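Local coordinates for intracellular sulfur oxidation protein dsrF (Allochromatium vinosum, PDB 2HY5) that is not firmly characterised but could take part in oxidising sulfur stored inside the cell, as one component of the DsrEFH assembly, at residues L44-Y49 with S86-L92; Q94-I100 with D112-V117; K6-N12 with S130-F136. All blocks are in the same frame, centred on the assembly; numbering follows the deposited sequence.

The three contacts spread across one alpha/beta domain built on a parallel sheet with strand order 115-118, 79-83, 38-43, 7-12, 132-135. Interaction 3 pairs the strands at one side of that sheet and joins the two ends of the chain, so interactions 1 and 2 fall, in that order, inside the loop it closes. Interactions 1 and 2 have centres about 13 Å apart and touch, Leu87 packing on Leu97 and Val117. The centres of interactions 1 and 3 are about 20 Å apart, yet Leu44 N probably hydrogen-bonds Asn12 O; interaction 2 reaches the sheet's far edge, about 21 Å from interaction 3 between centres. Together they tie one domain, with DsrH packing on interactions 1 and 3 and DsrE on interaction 3.

Interaction 1 of 3, residues L44-Y49 with S86-L92; sequences LDDGVY and SLEARGL
The guanidinium of Arg90 lies with one face against the backbone of Asp45, whose carbonyl carbon C is 3.2 Å from Arg90 NH2. At its edge, close to the plane, stand Asp46 OD1, Tyr49 CE1, Ser86 O and a water. The Tyr49 ring takes Arg90 CD over one face, 3.8 Å from its centroid, a CH-pi contact; Tyr38 of a DsrH chain stacks on the ring, and a water at its edge joins Tyr49 OH to Arg90 O. Arginine suits the site: its arm, extended from CG to NE, offers CH2 groups to the ring and N-H groups beyond it. NE and NH2 both grip Asp46 OD1 at 2.9 Å in a side-on salt bridge, carboxylate and guanidinium planes 84° apart: NE comes nearly along the C-O axis, NH2 from above the carboxylate plane. Asp46 OD2 bonds Ser10 of the same DsrH chain. Arg90 NH1 donates to Ser86 O, fixing the group's rotation. Small Ser86 accepts from Asp45 N at OG (2.8 Å) and bonds Asp83. Val48 packs CG1 on Ser86 CB and CB on Leu87 CD2. The contact joins helix 84-89, ended by a Schellman motif at Gly91, to the turn after strand 38-43, with Val48 and Leu87 resting on Val82 of strand 79-83.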
# COMPACT_ATOMS: atom_id res chain seq x y z
N LEU B 44 -10.19 13.77 -6.23
CA LEU B 44 -9.26 14.69 -5.59
C LEU B 44 -7.85 14.12 -5.61
O LEU B 44 -7.66 12.90 -5.69
CB LEU B 44 -9.71 14.91 -4.14
CG LEU B 44 -8.80 15.66 -3.17
CD1 LEU B 44 -8.67 17.11 -3.59
CD2 LEU B 44 -9.38 15.56 -1.76
N ASP B 45 -6.86 15.00 -5.54
CA ASP B 45 -5.46 14.57 -5.56
C ASP B 45 -5.22 13.68 -6.78
O ASP B 45 -5.69 14.01 -7.87
CB ASP B 45 -5.11 13.84 -4.26
CG ASP B 45 -5.17 14.77 -3.04
OD1 ASP B 45 -4.75 15.94 -3.17
OD2 ASP B 45 -5.61 14.32 -1.96
N ASP B 46 -4.52 12.56 -6.62
CA ASP B 46 -4.26 11.70 -7.78
C ASP B 46 -5.51 11.09 -8.37
O ASP B 46 -5.48 10.49 -9.44
CB ASP B 46 -3.25 10.60 -7.44
CG ASP B 46 -1.81 11.10 -7.45
OD1 ASP B 46 -1.56 12.20 -7.97
OD2 ASP B 46 -0.93 10.37 -6.93
N GLY B 47 -6.63 11.23 -7.66
CA GLY B 47 -7.88 10.70 -8.17
C GLY B 47 -8.29 11.37 -9.47
O GLY B 47 -9.01 10.78 -10.28
N VAL B 48 -7.83 12.60 -9.69
CA VAL B 48 -8.19 13.29 -10.93
C VAL B 48 -7.60 12.57 -12.14
O VAL B 48 -8.09 12.71 -13.25
CB VAL B 48 -7.73 14.77 -10.93
CG1 VAL B 48 -8.30 15.49 -9.70
CG2 VAL B 48 -6.21 14.86 -10.96
N TYR B 49 -6.55 11.78 -11.91
CA TYR B 49 -5.92 11.03 -12.99
C TYR B 49 -6.82 9.90 -13.47
O TYR B 49 -6.63 9.36 -14.57
CB TYR B 49 -4.58 10.47 -12.52
CG TYR B 49 -3.43 11.45 -12.57
CD1 TYR B 49 -2.52 11.54 -11.51
CD2 TYR B 49 -3.21 12.25 -13.69
CE1 TYR B 49 -1.43 12.39 -11.57
CE2 TYR B 49 -2.13 13.11 -13.76
CZ TYR B 49 -1.24 13.18 -12.70
OH TYR B 49 -0.15 14.00 -12.78
N SER B 86 -6.15 20.21 -7.63
CA SER B 86 -5.48 18.96 -7.97
C SER B 86 -5.11 18.93 -9.46
O SER B 86 -4.03 18.47 -9.83
CB SER B 86 -6.38 17.77 -7.64
OG SER B 86 -6.63 17.72 -6.25
N LEU B 87 -6.01 19.43 -10.30
CA LEU B 87 -5.76 19.48 -11.73
C LEU B 87 -4.56 20.37 -12.02
O LEU B 87 -3.67 20.00 -12.78
CB LEU B 87 -6.98 20.01 -12.48
CG LEU B 87 -8.22 19.12 -12.59
CD1 LEU B 87 -9.31 19.86 -13.36
CD2 LEU B 87 -7.84 17.83 -13.31
N GLU B 88 -4.55 21.56 -11.41
CA GLU B 88 -3.47 22.52 -11.62
C GLU B 88 -2.12 21.97 -11.17
O GLU B 88 -1.11 22.12 -11.86
CB GLU B 88 -3.76 23.82 -10.86
CG GLU B 88 -2.65 24.86 -10.96
CD GLU B 88 -2.90 26.08 -10.09
OE1 GLU B 88 -3.02 25.92 -8.86
OE2 GLU B 88 -2.98 27.19 -10.65
N ALA B 89 -2.10 21.34 -10.00
CA ALA B 89 -0.86 20.79 -9.47
C ALA B 89 -0.28 19.75 -10.42
O ALA B 89 0.92 19.48 -10.41
CB ALA B 89 -1.12 20.16 -8.10
N ARG B 90 -1.14 19.19 -11.26
CA ARG B 90 -0.71 18.17 -12.20
C ARG B 90 -0.63 18.68 -13.64
O ARG B 90 -0.46 17.90 -14.59
CB ARG B 90 -1.65 16.97 -12.07
CG ARG B 90 -1.57 16.37 -10.68
CD ARG B 90 -2.65 15.36 -10.35
NE ARG B 90 -2.41 14.75 -9.04
CZ ARG B 90 -2.50 15.41 -7.89
NH1 ARG B 90 -2.83 16.70 -7.86
NH2 ARG B 90 -2.23 14.78 -6.75
N GLY B 91 -0.72 20.00 -13.80
CA GLY B 91 -0.65 20.60 -15.11
C GLY B 91 -1.75 20.14 -16.04
O GLY B 91 -1.57 20.08 -17.26
N LEU B 92 -2.91 19.82 -15.47
CA LEU B 92 -4.03 19.36 -16.27
C LEU B 92 -5.14 20.40 -16.30
O LEU B 92 -5.22 21.27 -15.43
CB LEU B 92 -4.60 18.06 -15.70
CG LEU B 92 -3.67 16.85 -15.59
CD1 LEU B 92 -4.43 15.71 -14.93
CD2 LEU B 92 -3.18 16.43 -16.97
O HOH W 1 -1.88 15.76 -4.01
O HOH W 2 -3.16 17.98 -5.19
O HOH W 3 -0.10 15.52 -15.16

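Interaction 2 of 3, residues Q94-I100 with D112-V117; sequences QDDLVEI and DNIVEV
Asn113 reaches across to Ile100 with its side-chain amide: OD1 accepts from Ile100 N at 2.8 Å in an almost straight bond (172°). With CG anti to the backbone N (chi1 -176°), this torsion brings the amide up to Ile100 N, and the same OD1 takes Val115 N at 3.0 Å, closing an Asx turn. The two donors come from opposite faces of the amide plane, which pins the oxygen between them. Asn113 ND2 donates a hydrogen bond to a water that also accepts from Gln94 NE2 and donates to Val98 O. An alanine here is likely to leave Ile100 N and Val115 N without their shared acceptor, and the Asx turn at 113-115 without its side-chain bond. Gln94 brings NE2 to Val115 O at 2.9 Å, meeting that oxygen from above its carbonyl plane, while its OE1 lies against Val117 CG2. Ile114 N returns a bond to Ile100 O, and a chi1 of 46°, with CG1 between the backbone N and carbonyl carbon, puts Ile114 CG1 3.1 Å from Ile100 O. From there Ile114 CD1 meets Ile100 CG2 at 3.7 Å. Branched side chains suit this patch, where Ile100 CD1 also rests on Val115 CG2. The chemistry is thus divided, with amides satisfying backbone groups where no regular strand pairing does so, and aliphatic branches packing against Ile80 of strand 79-83.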
# COMPACT_ATOMS: atom_id res chain seq x y z
N GLN B 94 -9.52 20.84 -17.70
CA GLN B 94 -10.67 19.98 -17.95
C GLN B 94 -10.59 19.34 -19.33
O GLN B 94 -11.21 18.30 -19.58
CB GLN B 94 -11.98 20.77 -17.79
CG GLN B 94 -13.22 19.94 -18.11
CD GLN B 94 -14.42 20.28 -17.25
OE1 GLN B 94 -14.72 21.45 -17.01
NE2 GLN B 94 -15.12 19.26 -16.77
N ASP B 95 -9.82 19.95 -20.23
CA ASP B 95 -9.66 19.41 -21.58
C ASP B 95 -8.93 18.08 -21.59
O ASP B 95 -8.97 17.35 -22.59
CB ASP B 95 -8.92 20.42 -22.47
CG ASP B 95 -9.82 21.52 -22.98
OD1 ASP B 95 -10.47 22.21 -22.16
OD2 ASP B 95 -9.88 21.71 -24.22
N ASP B 96 -8.26 17.75 -20.49
CA ASP B 96 -7.52 16.49 -20.39
C ASP B 96 -8.38 15.36 -19.85
O ASP B 96 -7.96 14.20 -19.83
CB ASP B 96 -6.31 16.65 -19.46
CG ASP B 96 -5.23 17.54 -20.04
OD1 ASP B 96 -4.97 18.62 -19.47
OD2 ASP B 96 -4.65 17.15 -21.08
N LEU B 97 -9.59 15.69 -19.43
CA LEU B 97 -10.49 14.70 -18.85
C LEU B 97 -11.57 14.24 -19.81
O LEU B 97 -11.91 14.93 -20.78
CB LEU B 97 -11.14 15.27 -17.59
CG LEU B 97 -10.15 15.92 -16.62
CD1 LEU B 97 -10.91 16.54 -15.46
CD2 LEU B 97 -9.15 14.88 -16.12
N VAL B 98 -12.12 13.06 -19.54
CA VAL B 98 -13.18 12.51 -20.37
C VAL B 98 -14.47 13.24 -20.04
O VAL B 98 -14.62 13.84 -18.97
CB VAL B 98 -13.39 11.01 -20.10
CG1 VAL B 98 -12.12 10.23 -20.41
CG2 VAL B 98 -13.82 10.79 -18.65
N GLU B 99 -15.41 13.19 -20.98
CA GLU B 99 -16.70 13.81 -20.78
C GLU B 99 -17.63 12.69 -20.36
O GLU B 99 -17.52 11.56 -20.84
CB GLU B 99 -17.21 14.45 -22.07
CG GLU B 99 -16.37 15.62 -22.55
CD GLU B 99 -16.95 16.29 -23.78
OE1 GLU B 99 -17.03 15.62 -24.83
OE2 GLU B 99 -17.32 17.48 -23.69
N ILE B 100 -18.55 12.99 -19.44
CA ILE B 100 -19.50 12.00 -18.96
C ILE B 100 -20.90 12.54 -19.19
O ILE B 100 -21.31 13.51 -18.55
CB ILE B 100 -19.27 11.70 -17.47
CG1 ILE B 100 -17.87 11.11 -17.27
CG2 ILE B 100 -20.35 10.75 -16.95
CD1 ILE B 100 -17.52 10.82 -15.81
N ASP B 112 -24.12 16.71 -22.46
CA ASP B 112 -22.95 16.07 -23.07
C ASP B 112 -21.90 15.75 -22.01
O ASP B 112 -21.13 14.80 -22.15
CB ASP B 112 -22.36 17.00 -24.13
CG ASP B 112 -23.32 17.29 -25.27
OD1 ASP B 112 -24.55 17.24 -25.04
OD2 ASP B 112 -22.84 17.58 -26.38
N ASN B 113 -21.85 16.56 -20.96
CA ASN B 113 -20.87 16.35 -19.91
C ASN B 113 -21.32 16.95 -18.59
O ASN B 113 -21.69 18.12 -18.52
CB ASN B 113 -19.51 16.95 -20.32
CG ASN B 113 -18.41 16.67 -19.30
OD1 ASN B 113 -18.47 15.69 -18.56
ND2 ASN B 113 -17.40 17.52 -19.29
N ILE B 114 -21.30 16.14 -17.54
CA ILE B 114 -21.69 16.61 -16.23
C ILE B 114 -20.50 16.73 -15.28
O ILE B 114 -20.67 17.11 -14.12
CB ILE B 114 -22.79 15.72 -15.61
CG1 ILE B 114 -22.44 14.24 -15.76
CG2 ILE B 114 -24.12 16.00 -16.29
CD1 ILE B 114 -21.24 13.79 -14.98
N VAL B 115 -19.31 16.40 -15.76
CA VAL B 115 -18.12 16.51 -14.92
C VAL B 115 -17.90 17.98 -14.61
O VAL B 115 -17.75 18.81 -15.53
CB VAL B 115 -16.87 15.95 -15.63
CG1 VAL B 115 -15.63 16.18 -14.76
CG2 VAL B 115 -17.04 14.46 -15.88
N GLU B 116 -17.90 18.32 -13.33
CA GLU B 116 -17.72 19.70 -12.91
C GLU B 116 -16.46 19.94 -12.09
O GLU B 116 -16.22 19.27 -11.09
CB GLU B 116 -18.94 20.16 -12.11
CG GLU B 116 -18.79 21.55 -11.53
CD GLU B 116 -20.06 22.04 -10.85
OE1 GLU B 116 -20.50 21.40 -9.87
OE2 GLU B 116 -20.61 23.06 -11.31
N VAL B 117 -15.67 20.91 -12.52
CA VAL B 117 -14.45 21.28 -11.81
C VAL B 117 -14.83 22.30 -10.74
O VAL B 117 -15.47 23.32 -11.04
CB VAL B 117 -13.41 21.89 -12.78
CG1 VAL B 117 -12.19 22.37 -12.02
CG2 VAL B 117 -13.02 20.85 -13.82
O HOH W 4 -14.83 16.69 -18.51

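Interaction 3 of 3, residues K6-N12 with S130-F136; sequences KKFMYLN and SDAVFSF
Lys6 starts the contact by laying CB near Asp131 OD2, while its extended chain carries NZ to backbone oxygens of Ile120 and Ala119 in the neighbouring DsrE chain. Both backbone groups of Lys7 are held by Asp131: Lys7 N donates to Asp131 OD2 at 2.7 Å, on the anti side of the carboxylate, and Lys7 O receives Asp131 N, also at 2.7 Å. A short acidic side chain suits position 131, since it can reach Lys7 N with OD2 while its own N bonds Lys7 O, just before the regular pairing begins. Phe8 then turns its ring so that Ala132 CB sits 3.5 Å from Phe8 CE2; the small alanine leaves room for it. The edge of Phe134 points into the face of Phe8, a T-shaped pair with centroids 5.5 Å apart and planes at 82°. Met9 carries the regular parallel bonding, its N to Ala132 O and its O from Phe134 N, both nearly straight. Its side chain goes to the other face, with CB 3.3 Å from Ser130 OG, a hydroxyl bonded to Leu126 O. Tyr10 and Phe134 both have CG anti to the carbonyl carbon (chi1 -72° in each), which sends them off the same face side by side; their planes are 8° apart but offset, Tyr10 CE1 meeting Phe134 CD2 at 3.5 Å near the ring rims. Tyr10 OH is buried without a polar partner, and Phe136 CZ lies 4.1 Å from Tyr10 CD1. Leu11 N bonds Phe134 O, and its CB packs near Val133 CG1, while a water links Leu11 O with Phe136 N. Strand 132-135 thus runs parallel to strand 7-12, which bonds strand 38-43 on its other side; helix 21-32 packs on Tyr10, helix 120-129 on Met9, and a DsrH chain on Leu11 and Val133.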
# COMPACT_ATOMS: atom_id res chain seq x y z
N LYS B 6 -30.32 9.21 2.04
CA LYS B 6 -29.00 9.64 2.49
C LYS B 6 -28.13 10.18 1.38
O LYS B 6 -28.33 9.90 0.20
CB LYS B 6 -28.26 8.49 3.16
CG LYS B 6 -28.72 8.17 4.56
CD LYS B 6 -27.80 7.14 5.19
CE LYS B 6 -28.19 6.86 6.62
NZ LYS B 6 -27.29 5.86 7.24
N LYS B 7 -27.14 10.98 1.78
CA LYS B 7 -26.19 11.58 0.86
C LYS B 7 -24.88 10.80 0.95
O LYS B 7 -24.21 10.83 1.98
CB LYS B 7 -25.96 13.04 1.23
CG LYS B 7 -24.79 13.67 0.52
CD LYS B 7 -24.93 13.44 -0.97
CE LYS B 7 -23.65 13.76 -1.70
NZ LYS B 7 -23.82 13.42 -3.13
N PHE B 8 -24.52 10.12 -0.13
CA PHE B 8 -23.29 9.33 -0.18
C PHE B 8 -22.23 9.97 -1.06
O PHE B 8 -22.51 10.36 -2.19
CB PHE B 8 -23.57 7.92 -0.71
CG PHE B 8 -24.28 7.03 0.26
CD1 PHE B 8 -24.78 5.80 -0.16
CD2 PHE B 8 -24.44 7.40 1.59
CE1 PHE B 8 -25.43 4.95 0.74
CE2 PHE B 8 -25.09 6.55 2.50
CZ PHE B 8 -25.58 5.33 2.07
N MET B 9 -21.01 10.06 -0.54
CA MET B 9 -19.89 10.61 -1.31
C MET B 9 -18.88 9.50 -1.56
O MET B 9 -18.56 8.73 -0.67
CB MET B 9 -19.18 11.74 -0.55
CG MET B 9 -17.89 12.20 -1.25
SD MET B 9 -16.93 13.47 -0.39
CE MET B 9 -17.86 14.91 -0.81
N TYR B 10 -18.40 9.43 -2.80
CA TYR B 10 -17.39 8.45 -3.17
C TYR B 10 -16.12 9.25 -3.38
O TYR B 10 -16.01 9.98 -4.36
CB TYR B 10 -17.80 7.74 -4.46
CG TYR B 10 -18.95 6.79 -4.26
CD1 TYR B 10 -18.72 5.48 -3.85
CD2 TYR B 10 -20.27 7.21 -4.43
CE1 TYR B 10 -19.78 4.60 -3.63
CE2 TYR B 10 -21.34 6.34 -4.21
CZ TYR B 10 -21.08 5.03 -3.81
OH TYR B 10 -22.12 4.16 -3.58
N LEU B 11 -15.19 9.14 -2.44
CA LEU B 11 -13.93 9.88 -2.49
C LEU B 11 -12.80 9.12 -3.18
O LEU B 11 -12.22 8.21 -2.60
CB LEU B 11 -13.51 10.24 -1.06
CG LEU B 11 -12.21 11.02 -0.86
CD1 LEU B 11 -12.29 12.36 -1.56
CD2 LEU B 11 -11.95 11.20 0.63
N ASN B 12 -12.50 9.53 -4.41
CA ASN B 12 -11.45 8.92 -5.21
C ASN B 12 -10.18 9.77 -5.17
O ASN B 12 -10.18 10.90 -5.64
CB ASN B 12 -11.92 8.77 -6.65
CG ASN B 12 -12.99 7.72 -6.80
OD1 ASN B 12 -12.82 6.58 -6.36
ND2 ASN B 12 -14.11 8.09 -7.41
N SER B 130 -22.30 15.31 3.24
CA SER B 130 -22.40 13.86 3.14
C SER B 130 -22.76 13.14 4.43
O SER B 130 -22.31 13.51 5.51
CB SER B 130 -21.10 13.29 2.58
OG SER B 130 -20.78 13.88 1.33
N ASP B 131 -23.56 12.08 4.30
CA ASP B 131 -23.96 11.29 5.45
C ASP B 131 -23.03 10.09 5.60
O ASP B 131 -22.90 9.51 6.68
CB ASP B 131 -25.41 10.82 5.29
CG ASP B 131 -26.39 11.98 5.24
OD1 ASP B 131 -26.32 12.85 6.14
OD2 ASP B 131 -27.22 12.03 4.31
N ALA B 132 -22.37 9.72 4.51
CA ALA B 132 -21.44 8.60 4.52
C ALA B 132 -20.43 8.82 3.42
O ALA B 132 -20.78 9.27 2.33
CB ALA B 132 -22.19 7.29 4.30
N VAL B 133 -19.18 8.50 3.71
CA VAL B 133 -18.12 8.66 2.72
C VAL B 133 -17.40 7.35 2.48
O VAL B 133 -16.83 6.75 3.41
CB VAL B 133 -17.08 9.71 3.19
CG1 VAL B 133 -16.04 9.94 2.09
CG2 VAL B 133 -17.78 11.03 3.53
N PHE B 134 -17.43 6.90 1.24
CA PHE B 134 -16.76 5.67 0.83
C PHE B 134 -15.35 6.07 0.43
O PHE B 134 -15.17 6.90 -0.46
CB PHE B 134 -17.48 5.05 -0.36
CG PHE B 134 -18.81 4.44 -0.01
CD1 PHE B 134 -18.88 3.14 0.48
CD2 PHE B 134 -19.99 5.17 -0.16
CE1 PHE B 134 -20.11 2.57 0.81
CE2 PHE B 134 -21.22 4.61 0.17
CZ PHE B 134 -21.28 3.31 0.66
N SER B 135 -14.37 5.47 1.08
CA SER B 135 -12.97 5.74 0.79
C SER B 135 -12.32 4.45 0.29
O SER B 135 -12.69 3.36 0.71
CB SER B 135 -12.24 6.23 2.04
OG SER B 135 -12.82 7.44 2.51
N PHE B 136 -11.36 4.60 -0.62
CA PHE B 136 -10.67 3.44 -1.19
C PHE B 136 -9.19 3.76 -1.38
O PHE B 136 -8.87 4.58 -2.27
CB PHE B 136 -11.28 3.06 -2.54
CG PHE B 136 -12.78 3.09 -2.57
CD1 PHE B 136 -13.45 4.30 -2.74
CD2 PHE B 136 -13.52 1.92 -2.42
CE1 PHE B 136 -14.84 4.33 -2.77
CE2 PHE B 136 -14.91 1.95 -2.45
CZ PHE B 136 -15.57 3.16 -2.63
OXT PHE B 136 -8.35 3.19 -0.64
O HOH W 5 -25.63 8.30 8.36
O HOH W 6 -10.13 7.45 -0.98